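Local coordinates for uncharacterized protein BF1531 (Bacteroides fragilis, PDB 3SLR) that is of unknown function but may hydrolyse ester bonds, joining an FkbH-type N-terminal domain to a magnesium-binding phosphatase domain, at residues 54-57 with 63-66; 59-64 with 109-114. All coordinates share one frame; numbering follows the deposited sequence.

Contact 1 (54-57 with 63-66); sequences WEAE and RQIM
The amide oxygen of Q64 leans against the six-membered ring of W54, with OE1 3.5 Å from CH2 and 3.8 Å from CZ2 of the indole. OE1 comes in at a slant to the ring, whose plane is turned 45° from that of the amide. Beside this van der Waals contact lies a looser apolar one, A56 CB to Q64 CG at 4.3 Å. The bend of the Q64 chain at chi2 (-70°) brings the amide round to the indole, while its CG packs by A56. The backbone N of A56 lies over one face of the same indole, 3.7 Å above its plane and toward the rim.

OE1 is not left to the ring alone: it accepts a hydrogen bond from the backbone N of Y72, which fixes the amide beside the indole. F75, on the same helix 71-75, meets the W54 ring at a shallow interplanar angle. Farther out, backbone hydrogen bonds tie W54 and A56 to strand 22-29, whose L28 touches both A56 and Q64. The contact thus packs helix 61-66 against the end of edge strand 50-55 in the five-stranded parallel beta-sheet of the alpha/beta FkbH N-terminal domain.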
loop_
_atom_site.group_PDB
_atom_site.type_symbol
_atom_site.label_atom_id
_atom_site.label_comp_id
_atom_site.label_asym_id
_atom_site.label_seq_id
_atom_site.Cartn_x
_atom_site.Cartn_y
_atom_site.Cartn_z
ATOM N N TRP A 54 5.871 -18.637 -11.170
ATOM C CA TRP A 54 7.179 -19.166 -11.542
ATOM C C TRP A 54 8.268 -18.401 -10.786
ATOM O O TRP A 54 8.279 -17.176 -10.773
ATOM C CB TRP A 54 7.418 -19.046 -13.048
ATOM C CG TRP A 54 8.781 -19.496 -13.480
ATOM C CD1 TRP A 54 9.169 -20.778 -13.778
ATOM C CD2 TRP A 54 9.943 -18.673 -13.672
ATOM N NE1 TRP A 54 10.494 -20.798 -14.137
ATOM C CE2 TRP A 54 10.992 -19.522 -14.080
ATOM C CE3 TRP A 54 10.198 -17.302 -13.538
ATOM C CZ2 TRP A 54 12.274 -19.046 -14.356
ATOM C CZ3 TRP A 54 11.474 -16.830 -13.815
ATOM C CH2 TRP A 54 12.495 -17.700 -14.213
ATOM N N GLU A 55 9.170 -19.144 -10.162
ATOM C CA GLU A 55 10.253 -18.576 -9.371
ATOM C C GLU A 55 11.554 -18.871 -10.086
ATOM O O GLU A 55 11.844 -20.035 -10.408
ATOM C CB GLU A 55 10.293 -19.289 -8.024
ATOM C CG GLU A 55 10.245 -18.429 -6.804
ATOM C CD GLU A 55 10.485 -19.251 -5.547
ATOM O OE1 GLU A 55 11.451 -18.946 -4.819
ATOM O OE2 GLU A 55 9.716 -20.212 -5.304
ATOM N N ALA A 56 12.347 -17.836 -10.338
ATOM C CA ALA A 56 13.682 -18.041 -10.875
ATOM C C ALA A 56 14.523 -18.693 -9.797
ATOM O O ALA A 56 14.240 -18.544 -8.602
ATOM C CB ALA A 56 14.306 -16.724 -11.307
ATOM N N GLU A 57 15.546 -19.430 -10.217
ATOM C CA GLU A 57 16.485 -20.002 -9.271
ATOM C C GLU A 57 17.184 -18.887 -8.508
ATOM O O GLU A 57 17.211 -17.738 -8.954
ATOM C CB GLU A 57 17.514 -20.867 -9.991
ATOM C CG GLU A 57 16.882 -22.011 -10.763
ATOM C CD GLU A 57 15.999 -22.889 -9.894
ATOM O OE1 GLU A 57 16.382 -23.188 -8.746
ATOM O OE2 GLU A 57 14.909 -23.282 -10.359
ATOM N N ARG A 63 20.793 -12.964 -15.092
ATOM C CA ARG A 63 20.972 -14.148 -15.928
ATOM C C ARG A 63 19.723 -14.438 -16.753
ATOM O O ARG A 63 19.799 -14.649 -17.964
ATOM C CB ARG A 63 21.330 -15.351 -15.049
ATOM C CG ARG A 63 20.939 -16.707 -15.613
ATOM C CD ARG A 63 21.939 -17.211 -16.636
ATOM N NE ARG A 63 21.549 -18.512 -17.174
ATOM C CZ ARG A 63 22.333 -19.273 -17.934
ATOM N NH1 ARG A 63 23.558 -18.867 -18.246
ATOM N NH2 ARG A 63 21.898 -20.443 -18.379
ATOM N N GLN A 64 18.568 -14.436 -16.096
ATOM C CA GLN A 64 17.313 -14.780 -16.760
ATOM C C GLN A 64 16.828 -13.688 -17.706
ATOM O O GLN A 64 16.326 -13.974 -18.791
ATOM C CB GLN A 64 16.234 -15.083 -15.721
ATOM C CG GLN A 64 16.435 -16.409 -15.000
ATOM C CD GLN A 64 16.197 -17.600 -15.915
ATOM O OE1 GLN A 64 15.136 -17.727 -16.526
ATOM N NE2 GLN A 64 17.183 -18.482 -16.009
ATOM N N ILE A 65 16.969 -12.435 -17.285
ATOM C CA ILE A 65 16.498 -11.315 -18.089
ATOM C C ILE A 65 17.380 -11.091 -19.326
ATOM O O ILE A 65 16.887 -10.694 -20.384
ATOM C CB ILE A 65 16.394 -10.011 -17.240
ATOM C CG1 ILE A 65 15.376 -10.187 -16.104
ATOM C CG2 ILE A 65 16.002 -8.817 -18.105
ATOM C CD1 ILE A 65 13.968 -10.513 -16.567
HETATM N N MSE A 66 18.676 -11.353 -19.181
HETATM C CA MSE A 66 19.659 -11.109 -20.237
HETATM C C MSE A 66 19.646 -12.194 -21.314
HETATM O O MSE A 66 20.088 -11.965 -22.443
HETATM C CB MSE A 66 21.073 -11.020 -19.649
HETATM C CG MSE A 66 21.273 -9.933 -18.601
HETATM SE SE MSE A 66 21.050 -8.121 -19.286
HETATM C CE MSE A 66 22.586 -8.052 -20.497
#

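Contact 2 (59-64 with 109-114); sequences NQVERQ and LDFVRL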
loop_
_atom_site.group_PDB
_atom_site.type_symbol
_atom_site.label_atom_id
_atom_site.label_comp_id
_atom_site.label_asym_id
_atom_site.label_seq_id
_atom_site.Cartn_x
_atom_site.Cartn_y
_atom_site.Cartn_z
ATOM N N ASN A 59 19.216 -16.026 -7.057
ATOM C CA ASN A 59 20.137 -15.011 -7.562
ATOM C C ASN A 59 20.439 -15.135 -9.067
ATOM O O ASN A 59 21.595 -15.156 -9.488
ATOM C CB ASN A 59 21.423 -15.006 -6.722
ATOM C CG ASN A 59 22.345 -13.858 -7.066
ATOM O OD1 ASN A 59 21.900 -12.769 -7.424
ATOM N ND2 ASN A 59 23.648 -14.094 -6.950
ATOM N N GLN A 60 19.386 -15.211 -9.870
ATOM C CA GLN A 60 19.533 -15.290 -11.323
ATOM C C GLN A 60 18.732 -14.209 -12.042
ATOM O O GLN A 60 18.254 -14.421 -13.158
ATOM C CB GLN A 60 19.130 -16.679 -11.846
ATOM C CG GLN A 60 20.057 -17.797 -11.393
ATOM C CD GLN A 60 19.847 -19.076 -12.180
ATOM O OE1 GLN A 60 19.026 -19.124 -13.095
ATOM N NE2 GLN A 60 20.593 -20.121 -11.827
ATOM N N VAL A 61 18.592 -13.049 -11.408
ATOM C CA VAL A 61 17.802 -11.979 -11.996
ATOM C C VAL A 61 18.371 -11.569 -13.346
ATOM O O VAL A 61 17.700 -11.672 -14.365
ATOM C CB VAL A 61 17.733 -10.746 -11.079
ATOM C CG1 VAL A 61 17.022 -9.601 -11.783
ATOM C CG2 VAL A 61 17.018 -11.100 -9.785
ATOM N N GLU A 62 19.618 -11.114 -13.347
ATOM C CA GLU A 62 20.248 -10.655 -14.578
ATOM C C GLU A 62 20.383 -11.801 -15.583
ATOM O O GLU A 62 20.107 -11.637 -16.767
ATOM C CB GLU A 62 21.613 -10.033 -14.278
ATOM C CG GLU A 62 21.545 -8.774 -13.408
ATOM C CD GLU A 62 21.295 -9.079 -11.931
ATOM O OE1 GLU A 62 21.536 -10.226 -11.492
ATOM O OE2 GLU A 62 20.857 -8.163 -11.210
ATOM N N ARG A 63 20.793 -12.964 -15.092
ATOM C CA ARG A 63 20.972 -14.148 -15.928
ATOM C C ARG A 63 19.723 -14.438 -16.753
ATOM O O ARG A 63 19.799 -14.649 -17.964
ATOM C CB ARG A 63 21.330 -15.351 -15.049
ATOM C CG ARG A 63 20.939 -16.707 -15.613
ATOM C CD ARG A 63 21.939 -17.211 -16.636
ATOM N NE ARG A 63 21.549 -18.512 -17.174
ATOM C CZ ARG A 63 22.333 -19.273 -17.934
ATOM N NH1 ARG A 63 23.558 -18.867 -18.246
ATOM N NH2 ARG A 63 21.898 -20.443 -18.379
ATOM N N GLN A 64 18.568 -14.436 -16.096
ATOM C CA GLN A 64 17.313 -14.780 -16.760
ATOM C C GLN A 64 16.828 -13.688 -17.706
ATOM O O GLN A 64 16.326 -13.974 -18.791
ATOM C CB GLN A 64 16.234 -15.083 -15.721
ATOM C CG GLN A 64 16.435 -16.409 -15.000
ATOM C CD GLN A 64 16.197 -17.600 -15.915
ATOM O OE1 GLN A 64 15.136 -17.727 -16.526
ATOM N NE2 GLN A 64 17.183 -18.482 -16.009
ATOM N N LEU A 109 20.332 1.303 -12.635
ATOM C CA LEU A 109 19.306 1.989 -13.421
ATOM C C LEU A 109 19.353 1.541 -14.881
ATOM O O LEU A 109 18.318 1.354 -15.504
ATOM C CB LEU A 109 19.449 3.509 -13.316
ATOM C CG LEU A 109 19.091 4.119 -11.958
ATOM C CD1 LEU A 109 19.636 5.522 -11.867
ATOM C CD2 LEU A 109 17.569 4.124 -11.788
ATOM N N ASP A 110 20.553 1.353 -15.421
ATOM C CA ASP A 110 20.681 0.828 -16.774
ATOM C C ASP A 110 20.021 -0.548 -16.894
ATOM O O ASP A 110 19.331 -0.833 -17.880
ATOM C CB ASP A 110 22.153 0.750 -17.205
ATOM C CG ASP A 110 22.736 2.113 -17.562
ATOM O OD1 ASP A 110 21.957 3.074 -17.748
ATOM O OD2 ASP A 110 23.982 2.219 -17.667
ATOM N N PHE A 111 20.236 -1.410 -15.903
ATOM C CA PHE A 111 19.636 -2.733 -15.964
ATOM C C PHE A 111 18.113 -2.628 -15.916
ATOM O O PHE A 111 17.402 -3.325 -16.649
ATOM C CB PHE A 111 20.107 -3.643 -14.833
ATOM C CG PHE A 111 19.392 -4.961 -14.824
ATOM C CD1 PHE A 111 19.695 -5.927 -15.774
ATOM C CD2 PHE A 111 18.383 -5.215 -13.913
ATOM C CE1 PHE A 111 19.014 -7.137 -15.801
ATOM C CE2 PHE A 111 17.693 -6.425 -13.930
ATOM C CZ PHE A 111 18.013 -7.389 -14.879
ATOM N N VAL A 112 17.611 -1.758 -15.042
ATOM C CA VAL A 112 16.169 -1.563 -14.946
ATOM C C VAL A 112 15.573 -1.084 -16.278
ATOM O O VAL A 112 14.541 -1.599 -16.725
ATOM C CB VAL A 112 15.805 -0.617 -13.792
ATOM C CG1 VAL A 112 14.307 -0.310 -13.799
ATOM C CG2 VAL A 112 16.219 -1.238 -12.467
ATOM N N ARG A 113 16.222 -0.118 -16.923
ATOM C CA ARG A 113 15.742 0.342 -18.230
ATOM C C ARG A 113 15.777 -0.771 -19.273
ATOM O O ARG A 113 14.869 -0.892 -20.101
ATOM C CB ARG A 113 16.547 1.549 -18.718
ATOM C CG ARG A 113 16.346 2.791 -17.855
ATOM C CD ARG A 113 16.763 4.065 -18.582
ATOM N NE ARG A 113 15.770 4.449 -19.587
ATOM C CZ ARG A 113 15.646 5.679 -20.082
ATOM N NH1 ARG A 113 16.461 6.644 -19.665
ATOM N NH2 ARG A 113 14.712 5.947 -20.991
ATOM N N LEU A 114 16.824 -1.583 -19.232
ATOM C CA LEU A 114 16.945 -2.701 -20.167
ATOM C C LEU A 114 15.749 -3.640 -19.990
ATOM O O LEU A 114 15.117 -4.051 -20.957
ATOM C CB LEU A 114 18.264 -3.443 -19.932
ATOM C CG LEU A 114 18.711 -4.594 -20.843
ATOM C CD1 LEU A 114 17.892 -5.857 -20.609
ATOM C CD2 LEU A 114 18.684 -4.182 -22.314
#
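E62 and F111 bring the two helical segments to their nearest backbone approach, with CA atoms 8.1 Å apart. Segment 59-64 enters helix 61-66 through Q60 at the N-cap position, and the bond from Q64 N to Q60 O closes its first turn. Segment 109-114 lies within the longer helix 104-118. The gap between the two backbones is bridged by one large side chain, that of F111, which points at the first turn of the shorter helix.

With CG anti to the backbone N (chi1 175°), the F111 ring projects across to V61 and E62, and its outer end meets both together. E62 lays its aliphatic part over one face: CG stands 4.1 Å from the ring centroid, 21° off the ring normal, in a CH-pi contact displaced toward CE1, the closest ring atom at 3.8 Å. The two side chains cross at about a right angle. V61 comes in obliquely, its CG1 3.9 Å from both CE2 and CZ of F111.

E62 bends at chi2 (76°), and the ring meets its methylene rather than its carboxylate; OE2 is hydrogen-bonded to NE2 of H84, a residue that also touches V61.

Across these segments the attraction is therefore probably largely dispersive, with a weak CH-pi component, while the carboxylate of E62, presumably charged, turns to H84. One glutamate thereby serves both the apolar helix interface and a polar bond outside it.

How the contacts relate
Contacts 1 and 2 use different sides of helix 61-66, their centres lying 9 Å apart; their ranges overlap at R63 and Q64, though Q64 bears on contact 1 alone and R63 on neither. In contact 1 the helix meets the end of strand 50-55; in contact 2 its first turn receives helix 104-118. The two also touch directly: I65 CB lies 3.9 Å from F111 CZ, and SE of M66 lies 4.1 Å from L114 CD1. L28 of strand 22-29 is common to both, packing from the sheet. Both contacts belong to the FkbH N-terminal domain, away from the magnesium site formed by D228, D230 and D336, and concern the packing of that domain.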